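Local atomic coordinates of adenine phosphoribosyltransferase (Leishmania donovani, PDB entry 1QB7), a protein that probably catalyses the salvage of adenine, joining the base to 5-phospho-alpha-D-ribose 1-diphosphate to give AMP and diphosphate. Residues Pro1-Asp13 and Tyr194-Asp206. Numbering follows the deposited sequence.
Sequences PFKEVSPNSFLLD and YKDIKFISLLSDD
F2 and I200 pack against each other on the face of the sheet covered by helix 51-67, where R64 lies against both and F60 against L12 and L202. With CG anti to its carbonyl carbon (chi1 -73°), F2 lays its ring across the strand 9-12 next to it: CD1 of L12 sits over the ring centre, while F2 CE1 lies 3.9 Å from CB of I200. At the ring edge the backbone O of S201 lies in plane, 3.3 Å from F2 CE1, and CD2 of L202 meets CZ. The S201 O that touches this edge also accepts a hydrogen bond from L12 N at 3.1 Å. That bond belongs to a parallel ladder in which F10 N reaches F199 O at 2.8 Å in an almost straight line (176° at the hydrogen), and N8 O and F10 O receive the N-H groups of F199 and S201. Through this ladder the N-terminal hairpin of 2-4 and 9-12 adds its two strands to the central, largely parallel sheet of a type I phosphoribosyltransferase, with 199-201 running between 9-12 and 167-173. On the other face L11 extends, CG anti to the backbone N (chi1 178°), which carries its branch toward the second segment: L11 CD1 comes 3.7 Å from S204 N, and CD2 touches S204 CB beyond the corner at L202. One water donates to both L12 O and L202 O, bridging the two segments beyond the last ladder bond. Packing is looser at the start of the strands: the side chains of K198 and F10 cross at about a right angle, K198 CG 3.8 Å from F10 CE1, and the lysine ammonium group offers at most a weak, long cation-pi attraction. Beyond it, partly exposed N8 rests CB on I197 O, beside solvent-exposed K195 and D196.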
ATOM      1  N   PRO A   1     -22.732   5.680 -14.604  1.00 24.95           N
ATOM      2  CA  PRO A   1     -22.159   7.042 -14.642  1.00 23.69           C
ATOM      3  C   PRO A   1     -22.177   7.729 -13.275  1.00 21.49           C
ATOM      4  O   PRO A   1     -22.901   7.316 -12.364  1.00 21.40           O
ATOM      5  CB  PRO A   1     -22.982   7.831 -15.660  1.00 24.90           C
ATOM      6  CG  PRO A   1     -24.299   7.087 -15.628  1.00 24.53           C
ATOM      7  CD  PRO A   1     -23.904   5.614 -15.493  1.00 27.82           C
ATOM      8  N   PHE A   2     -21.373   8.781 -13.146  1.00 18.98           N
ATOM      9  CA  PHE A   2     -21.280   9.540 -11.908  1.00 19.02           C
ATOM     10  C   PHE A   2     -22.322  10.657 -11.848  1.00 19.33           C
ATOM     11  O   PHE A   2     -22.450  11.447 -12.782  1.00 20.83           O
ATOM     12  CB  PHE A   2     -19.869  10.110 -11.748  1.00 17.69           C
ATOM     13  CG  PHE A   2     -18.839   9.074 -11.399  1.00 18.07           C
ATOM     14  CD1 PHE A   2     -18.631   8.702 -10.070  1.00 17.61           C
ATOM     15  CD2 PHE A   2     -18.094   8.449 -12.393  1.00 16.36           C
ATOM     16  CE1 PHE A   2     -17.699   7.719  -9.737  1.00 16.38           C
ATOM     17  CE2 PHE A   2     -17.158   7.465 -12.069  1.00 17.43           C
ATOM     18  CZ  PHE A   2     -16.962   7.100 -10.739  1.00 16.51           C
ATOM     19  N   LYS A   3     -23.074  10.686 -10.753  1.00 18.00           N
ATOM     20  CA  LYS A   3     -24.117  11.682 -10.525  1.00 18.74           C
ATOM     21  C   LYS A   3     -23.618  12.740  -9.551  1.00 19.43           C
ATOM     22  O   LYS A   3     -22.979  12.417  -8.553  1.00 20.19           O
ATOM     23  CB  LYS A   3     -25.353  11.009  -9.929  1.00 18.57           C
ATOM     24  CG  LYS A   3     -25.932   9.928 -10.810  1.00 24.25           C
ATOM     25  CD  LYS A   3     -27.071   9.185 -10.136  1.00 26.87           C
ATOM     26  CE  LYS A   3     -28.231  10.099  -9.820  1.00 29.05           C
ATOM     27  NZ  LYS A   3     -29.441   9.308  -9.465  1.00 31.48           N
ATOM     28  N   GLU A   4     -23.930  14.001  -9.827  1.00 19.08           N
ATOM     29  CA  GLU A   4     -23.511  15.095  -8.960  1.00 19.93           C
ATOM     30  C   GLU A   4     -24.416  15.213  -7.736  1.00 20.08           C
ATOM     31  O   GLU A   4     -25.510  15.760  -7.821  1.00 20.45           O
ATOM     32  CB  GLU A   4     -23.527  16.410  -9.734  1.00 20.79           C
ATOM     33  CG  GLU A   4     -22.994  17.584  -8.942  1.00 24.92           C
ATOM     34  CD  GLU A   4     -23.188  18.906  -9.651  1.00 27.01           C
ATOM     35  OE1 GLU A   4     -23.013  18.956 -10.885  1.00 28.59           O
ATOM     36  OE2 GLU A   4     -23.515  19.899  -8.973  1.00 28.68           O
ATOM     37  N   VAL A   5     -23.946  14.719  -6.595  1.00 20.22           N
ATOM     38  CA  VAL A   5     -24.716  14.767  -5.353  1.00 20.91           C
ATOM     39  C   VAL A   5     -24.658  16.131  -4.666  1.00 21.30           C
ATOM     40  O   VAL A   5     -25.530  16.476  -3.871  1.00 24.46           O
ATOM     41  CB  VAL A   5     -24.285  13.652  -4.381  1.00 21.12           C
ATOM     42  CG1 VAL A   5     -24.540  12.308  -5.015  1.00 21.17           C
ATOM     43  CG2 VAL A   5     -22.816  13.789  -4.006  1.00 20.37           C
ATOM     44  N   SER A   6     -23.610  16.884  -4.969  1.00 19.75           N
ATOM     45  CA  SER A   6     -23.398  18.232  -4.450  1.00 21.55           C
ATOM     46  C   SER A   6     -22.352  18.815  -5.400  1.00 23.66           C
ATOM     47  O   SER A   6     -21.721  18.069  -6.158  1.00 22.28           O
ATOM     48  CB  SER A   6     -22.907  18.212  -2.995  1.00 23.26           C
ATOM     49  OG  SER A   6     -21.568  17.773  -2.888  1.00 26.77           O
ATOM     50  N   PRO A   7     -22.163  20.148  -5.395  1.00 23.71           N
ATOM     51  CA  PRO A   7     -21.186  20.799  -6.282  1.00 23.59           C
ATOM     52  C   PRO A   7     -19.827  20.097  -6.390  1.00 23.52           C
ATOM     53  O   PRO A   7     -19.124  19.936  -5.396  1.00 22.94           O
ATOM     54  CB  PRO A   7     -21.051  22.187  -5.668  1.00 23.81           C
ATOM     55  CG  PRO A   7     -22.433  22.438  -5.133  1.00 23.78           C
ATOM     56  CD  PRO A   7     -22.771  21.128  -4.475  1.00 23.88           C
ATOM     57  N   ASN A   8     -19.494  19.648  -7.599  1.00 21.74           N
ATOM     58  CA  ASN A   8     -18.222  18.973  -7.874  1.00 22.75           C
ATOM     59  C   ASN A   8     -17.913  17.745  -7.030  1.00 20.26           C
ATOM     60  O   ASN A   8     -16.753  17.439  -6.741  1.00 20.39           O
ATOM     61  CB  ASN A   8     -17.058  19.959  -7.789  1.00 24.42           C
ATOM     62  CG  ASN A   8     -16.792  20.636  -9.100  1.00 27.07           C
ATOM     63  OD1 ASN A   8     -16.693  21.862  -9.171  1.00 31.15           O
ATOM     64  ND2 ASN A   8     -16.680  19.842 -10.161  1.00 29.42           N
ATOM     65  N   SER A   9     -18.960  17.043  -6.638  1.00 19.69           N
ATOM     66  CA  SER A   9     -18.812  15.836  -5.855  1.00 18.63           C
ATOM     67  C   SER A   9     -19.748  14.833  -6.515  1.00 17.58           C
ATOM     68  O   SER A   9     -20.960  15.034  -6.548  1.00 17.64           O
ATOM     69  CB  SER A   9     -19.191  16.103  -4.407  1.00 19.02           C
ATOM     70  OG  SER A   9     -18.892  14.979  -3.608  1.00 26.22           O
ATOM     71  N   PHE A  10     -19.165  13.786  -7.092  1.00 18.41           N
ATOM     72  CA  PHE A  10     -19.925  12.769  -7.813  1.00 19.66           C
ATOM     73  C   PHE A  10     -19.932  11.383  -7.183  1.00 19.63           C
ATOM     74  O   PHE A  10     -18.940  10.936  -6.610  1.00 18.70           O
ATOM     75  CB  PHE A  10     -19.416  12.669  -9.255  1.00 17.67           C
ATOM     76  CG  PHE A  10     -19.429  13.979  -9.996  1.00 19.19           C
ATOM     77  CD1 PHE A  10     -18.449  14.939  -9.760  1.00 18.44           C
ATOM     78  CD2 PHE A  10     -20.431  14.262 -10.918  1.00 20.11           C
ATOM     79  CE1 PHE A  10     -18.465  16.160 -10.433  1.00 20.02           C
ATOM     80  CE2 PHE A  10     -20.455  15.483 -11.595  1.00 19.70           C
ATOM     81  CZ  PHE A  10     -19.471  16.433 -11.351  1.00 19.25           C
ATOM     82  N   LEU A  11     -21.061  10.700  -7.328  1.00 19.35           N
ATOM     83  CA  LEU A  11     -21.230   9.360  -6.791  1.00 18.95           C
ATOM     84  C   LEU A  11     -21.682   8.427  -7.903  1.00 19.28           C
ATOM     85  O   LEU A  11     -22.572   8.768  -8.681  1.00 20.17           O
ATOM     86  CB  LEU A  11     -22.273   9.376  -5.676  1.00 19.05           C
ATOM     87  CG  LEU A  11     -22.613   8.044  -5.014  1.00 20.58           C
ATOM     88  CD1 LEU A  11     -21.390   7.471  -4.295  1.00 18.97           C
ATOM     89  CD2 LEU A  11     -23.753   8.274  -4.038  1.00 18.54           C
ATOM     90  N   LEU A  12     -21.039   7.267  -7.997  1.00 17.96           N
ATOM     91  CA  LEU A  12     -21.386   6.284  -9.010  1.00 17.43           C
ATOM     92  C   LEU A  12     -22.840   5.857  -8.803  1.00 19.35           C
ATOM     93  O   LEU A  12     -23.261   5.593  -7.680  1.00 18.55           O
ATOM     94  CB  LEU A  12     -20.457   5.073  -8.903  1.00 16.52           C
ATOM     95  CG  LEU A  12     -20.635   3.981  -9.958  1.00 16.81           C
ATOM     96  CD1 LEU A  12     -20.396   4.558 -11.346  1.00 15.83           C
ATOM     97  CD2 LEU A  12     -19.693   2.819  -9.676  1.00 17.49           C
ATOM     98  N   ASP A  13     -23.617   5.855  -9.880  1.00 20.60           N
ATOM     99  CA  ASP A  13     -25.019   5.460  -9.808  1.00 23.35           C
ATOM    100  C   ASP A  13     -25.080   4.035  -9.246  1.00 23.19           C
ATOM    101  O   ASP A  13     -24.389   3.141  -9.740  1.00 24.18           O
ATOM    102  CB  ASP A  13     -25.642   5.552 -11.205  1.00 27.22           C
ATOM    103  CG  ASP A  13     -27.080   5.105 -11.232  1.00 31.79           C
ATOM    104  OD1 ASP A  13     -27.963   5.883 -10.818  1.00 34.82           O
ATOM    105  OD2 ASP A  13     -27.327   3.970 -11.672  1.00 35.80           O
ATOM    106  N   TYR A 194     -10.538  25.843  -3.820  1.00 30.08           N
ATOM    107  CA  TYR A 194     -10.527  24.485  -4.361  1.00 28.31           C
ATOM    108  C   TYR A 194     -11.894  24.091  -4.921  1.00 28.78           C
ATOM    109  O   TYR A 194     -12.163  22.912  -5.154  1.00 27.92           O
ATOM    110  CB  TYR A 194     -10.087  23.491  -3.286  1.00 27.18           C
ATOM    111  CG  TYR A 194      -8.683  23.734  -2.778  1.00 27.07           C
ATOM    112  CD1 TYR A 194      -7.582  23.650  -3.636  1.00 24.89           C
ATOM    113  CD2 TYR A 194      -8.450  24.046  -1.436  1.00 25.30           C
ATOM    114  CE1 TYR A 194      -6.287  23.871  -3.172  1.00 24.00           C
ATOM    115  CE2 TYR A 194      -7.159  24.268  -0.965  1.00 25.72           C
ATOM    116  CZ  TYR A 194      -6.083  24.178  -1.838  1.00 24.00           C
ATOM    117  OH  TYR A 194      -4.807  24.395  -1.372  1.00 23.40           O
ATOM    118  N   LYS A 195     -12.730  25.100  -5.170  1.00 28.90           N
ATOM    119  CA  LYS A 195     -14.075  24.926  -5.702  1.00 30.29           C
ATOM    120  C   LYS A 195     -14.118  24.068  -6.957  1.00 29.12           C
ATOM    121  O   LYS A 195     -15.071  23.322  -7.162  1.00 30.37           O
ATOM    122  CB  LYS A 195     -14.691  26.294  -6.015  1.00 33.85           C
ATOM    123  CG  LYS A 195     -16.092  26.241  -6.606  1.00 42.52           C
ATOM    124  CD  LYS A 195     -16.530  27.605  -7.137  1.00 47.27           C
ATOM    125  CE  LYS A 195     -17.868  27.513  -7.868  1.00 50.63           C
ATOM    126  NZ  LYS A 195     -18.286  28.822  -8.455  1.00 53.00           N
ATOM    127  N   ASP A 196     -13.081  24.165  -7.782  1.00 27.99           N
ATOM    128  CA  ASP A 196     -13.017  23.412  -9.029  1.00 28.39           C
ATOM    129  C   ASP A 196     -12.441  22.005  -8.927  1.00 26.23           C
ATOM    130  O   ASP A 196     -12.321  21.318  -9.942  1.00 26.92           O
ATOM    131  CB  ASP A 196     -12.266  24.211 -10.105  1.00 33.28           C
ATOM    132  CG  ASP A 196     -12.989  25.497 -10.494  1.00 35.84           C
ATOM    133  OD1 ASP A 196     -14.234  25.472 -10.628  1.00 38.09           O
ATOM    134  OD2 ASP A 196     -12.311  26.534 -10.662  1.00 38.20           O
ATOM    135  N   ILE A 197     -12.093  21.575  -7.715  1.00 23.25           N
ATOM    136  CA  ILE A 197     -11.543  20.237  -7.508  1.00 22.25           C
ATOM    137  C   ILE A 197     -12.675  19.219  -7.540  1.00 21.46           C
ATOM    138  O   ILE A 197     -13.617  19.314  -6.760  1.00 23.42           O
ATOM    139  CB  ILE A 197     -10.822  20.100  -6.135  1.00 23.38           C
ATOM    140  CG1 ILE A 197      -9.651  21.087  -6.028  1.00 24.07           C
ATOM    141  CG2 ILE A 197     -10.348  18.659  -5.929  1.00 21.68           C
ATOM    142  CD1 ILE A 197      -8.577  20.915  -7.086  1.00 25.61           C
ATOM    143  N   LYS A 198     -12.574  18.240  -8.433  1.00 20.11           N
ATOM    144  CA  LYS A 198     -13.595  17.212  -8.540  1.00 18.32           C
ATOM    145  C   LYS A 198     -13.343  16.032  -7.598  1.00 18.90           C
ATOM    146  O   LYS A 198     -12.215  15.555  -7.461  1.00 16.96           O
ATOM    147  CB  LYS A 198     -13.704  16.705  -9.976  1.00 17.25           C
ATOM    148  CG  LYS A 198     -14.746  15.623 -10.125  1.00 22.67           C
ATOM    149  CD  LYS A 198     -14.772  15.004 -11.508  1.00 27.19           C
ATOM    150  CE  LYS A 198     -15.269  15.976 -12.554  1.00 28.30           C
ATOM    151  NZ  LYS A 198     -15.366  15.306 -13.877  1.00 29.28           N
ATOM    152  N   PHE A 199     -14.405  15.601  -6.924  1.00 16.74           N
ATOM    153  CA  PHE A 199     -14.358  14.464  -6.017  1.00 15.13           C
ATOM    154  C   PHE A 199     -15.261  13.377  -6.580  1.00 16.01           C
ATOM    155  O   PHE A 199     -16.395  13.658  -6.962  1.00 17.55           O
ATOM    156  CB  PHE A 199     -14.888  14.847  -4.631  1.00 15.38           C
ATOM    157  CG  PHE A 199     -13.952  15.699  -3.829  1.00 14.53           C
ATOM    158  CD1 PHE A 199     -13.987  17.084  -3.937  1.00 15.50           C
ATOM    159  CD2 PHE A 199     -13.027  15.113  -2.969  1.00 15.74           C
ATOM    160  CE1 PHE A 199     -13.113  17.877  -3.201  1.00 16.10           C
ATOM    161  CE2 PHE A 199     -12.143  15.896  -2.225  1.00 16.49           C
ATOM    162  CZ  PHE A 199     -12.186  17.281  -2.343  1.00 18.57           C
ATOM    163  N   ILE A 200     -14.753  12.155  -6.688  1.00 16.09           N
ATOM    164  CA  ILE A 200     -15.572  11.041  -7.157  1.00 15.67           C
ATOM    165  C   ILE A 200     -15.442   9.870  -6.184  1.00 16.83           C
ATOM    166  O   ILE A 200     -14.367   9.620  -5.627  1.00 16.61           O
ATOM    167  CB  ILE A 200     -15.230  10.562  -8.601  1.00 17.17           C
ATOM    168  CG1 ILE A 200     -13.833   9.955  -8.660  1.00 17.03           C
ATOM    169  CG2 ILE A 200     -15.386  11.703  -9.600  1.00 17.40           C
ATOM    170  CD1 ILE A 200     -13.625   9.039  -9.844  1.00 17.30           C
ATOM    171  N   SER A 201     -16.564   9.205  -5.928  1.00 16.86           N
ATOM    172  CA  SER A 201     -16.611   8.051  -5.036  1.00 16.72           C
ATOM    173  C   SER A 201     -17.399   6.945  -5.722  1.00 16.95           C
ATOM    174  O   SER A 201     -18.310   7.223  -6.505  1.00 17.58           O
ATOM    175  CB  SER A 201     -17.280   8.421  -3.712  1.00 15.60           C
ATOM    176  OG  SER A 201     -17.207   7.357  -2.786  0.50 17.52           O
ATOM    177  N   LEU A 202     -17.046   5.696  -5.428  1.00 14.91           N
ATOM    178  CA  LEU A 202     -17.719   4.549  -6.024  1.00 15.99           C
ATOM    179  C   LEU A 202     -18.912   4.074  -5.188  1.00 16.80           C
ATOM    180  O   LEU A 202     -19.838   3.454  -5.715  1.00 17.60           O
ATOM    181  CB  LEU A 202     -16.726   3.406  -6.233  1.00 15.57           C
ATOM    182  CG  LEU A 202     -15.455   3.774  -7.009  1.00 16.82           C
ATOM    183  CD1 LEU A 202     -14.505   2.592  -7.030  1.00 15.25           C
ATOM    184  CD2 LEU A 202     -15.805   4.227  -8.423  1.00 17.41           C
ATOM    185  N   LEU A 203     -18.892   4.382  -3.894  1.00 15.17           N
ATOM    186  CA  LEU A 203     -19.966   3.987  -2.994  1.00 16.02           C
ATOM    187  C   LEU A 203     -20.057   4.937  -1.805  1.00 15.93           C
ATOM    188  O   LEU A 203     -19.044   5.432  -1.319  1.00 16.12           O
ATOM    189  CB  LEU A 203     -19.736   2.563  -2.475  1.00 14.47           C
ATOM    190  CG  LEU A 203     -20.902   1.937  -1.699  1.00 16.28           C
ATOM    191  CD1 LEU A 203     -21.977   1.486  -2.678  1.00 17.03           C
ATOM    192  CD2 LEU A 203     -20.434   0.753  -0.864  1.00 16.07           C
ATOM    193  N   SER A 204     -21.281   5.209  -1.364  1.00 16.83           N
ATOM    194  CA  SER A 204     -21.521   6.061  -0.205  1.00 16.95           C
ATOM    195  C   SER A 204     -21.732   5.131   0.986  1.00 17.23           C
ATOM    196  O   SER A 204     -22.367   4.089   0.845  1.00 17.43           O
ATOM    197  CB  SER A 204     -22.782   6.902  -0.406  1.00 17.50           C
ATOM    198  OG  SER A 204     -23.205   7.462   0.826  1.00 21.27           O
ATOM    199  N   ASP A 205     -21.232   5.503   2.160  1.00 18.74           N
ATOM    200  CA  ASP A 205     -21.425   4.635   3.318  1.00 21.87           C
ATOM    201  C   ASP A 205     -22.910   4.502   3.682  1.00 22.44           C
ATOM    202  O   ASP A 205     -23.284   3.625   4.454  1.00 22.42           O
ATOM    203  CB  ASP A 205     -20.584   5.087   4.521  1.00 23.38           C
ATOM    204  CG  ASP A 205     -21.169   6.280   5.232  1.00 26.12           C
ATOM    205  OD1 ASP A 205     -21.634   7.217   4.544  1.00 27.37           O
ATOM    206  OD2 ASP A 205     -21.150   6.280   6.483  1.00 27.64           O
ATOM    207  N   ASP A 206     -23.752   5.361   3.106  1.00 22.62           N
ATOM    208  CA  ASP A 206     -25.188   5.290   3.348  1.00 22.36           C
ATOM    209  C   ASP A 206     -25.742   4.011   2.740  1.00 22.20           C
ATOM    210  O   ASP A 206     -26.823   3.557   3.114  1.00 23.69           O
ATOM    211  CB  ASP A 206     -25.910   6.507   2.767  1.00 25.19           C
ATOM    212  CG  ASP A 206     -27.412   6.500   3.064  0.50 27.98           C
ATOM    213  OD1 ASP A 206     -27.783   6.404   4.256  0.50 29.98           O
ATOM    214  OD2 ASP A 206     -28.222   6.567   2.111  0.50 27.93           O
TER
HETATM  215  O   HOH W   1     -22.451   3.948  -5.646  1.00 16.36           O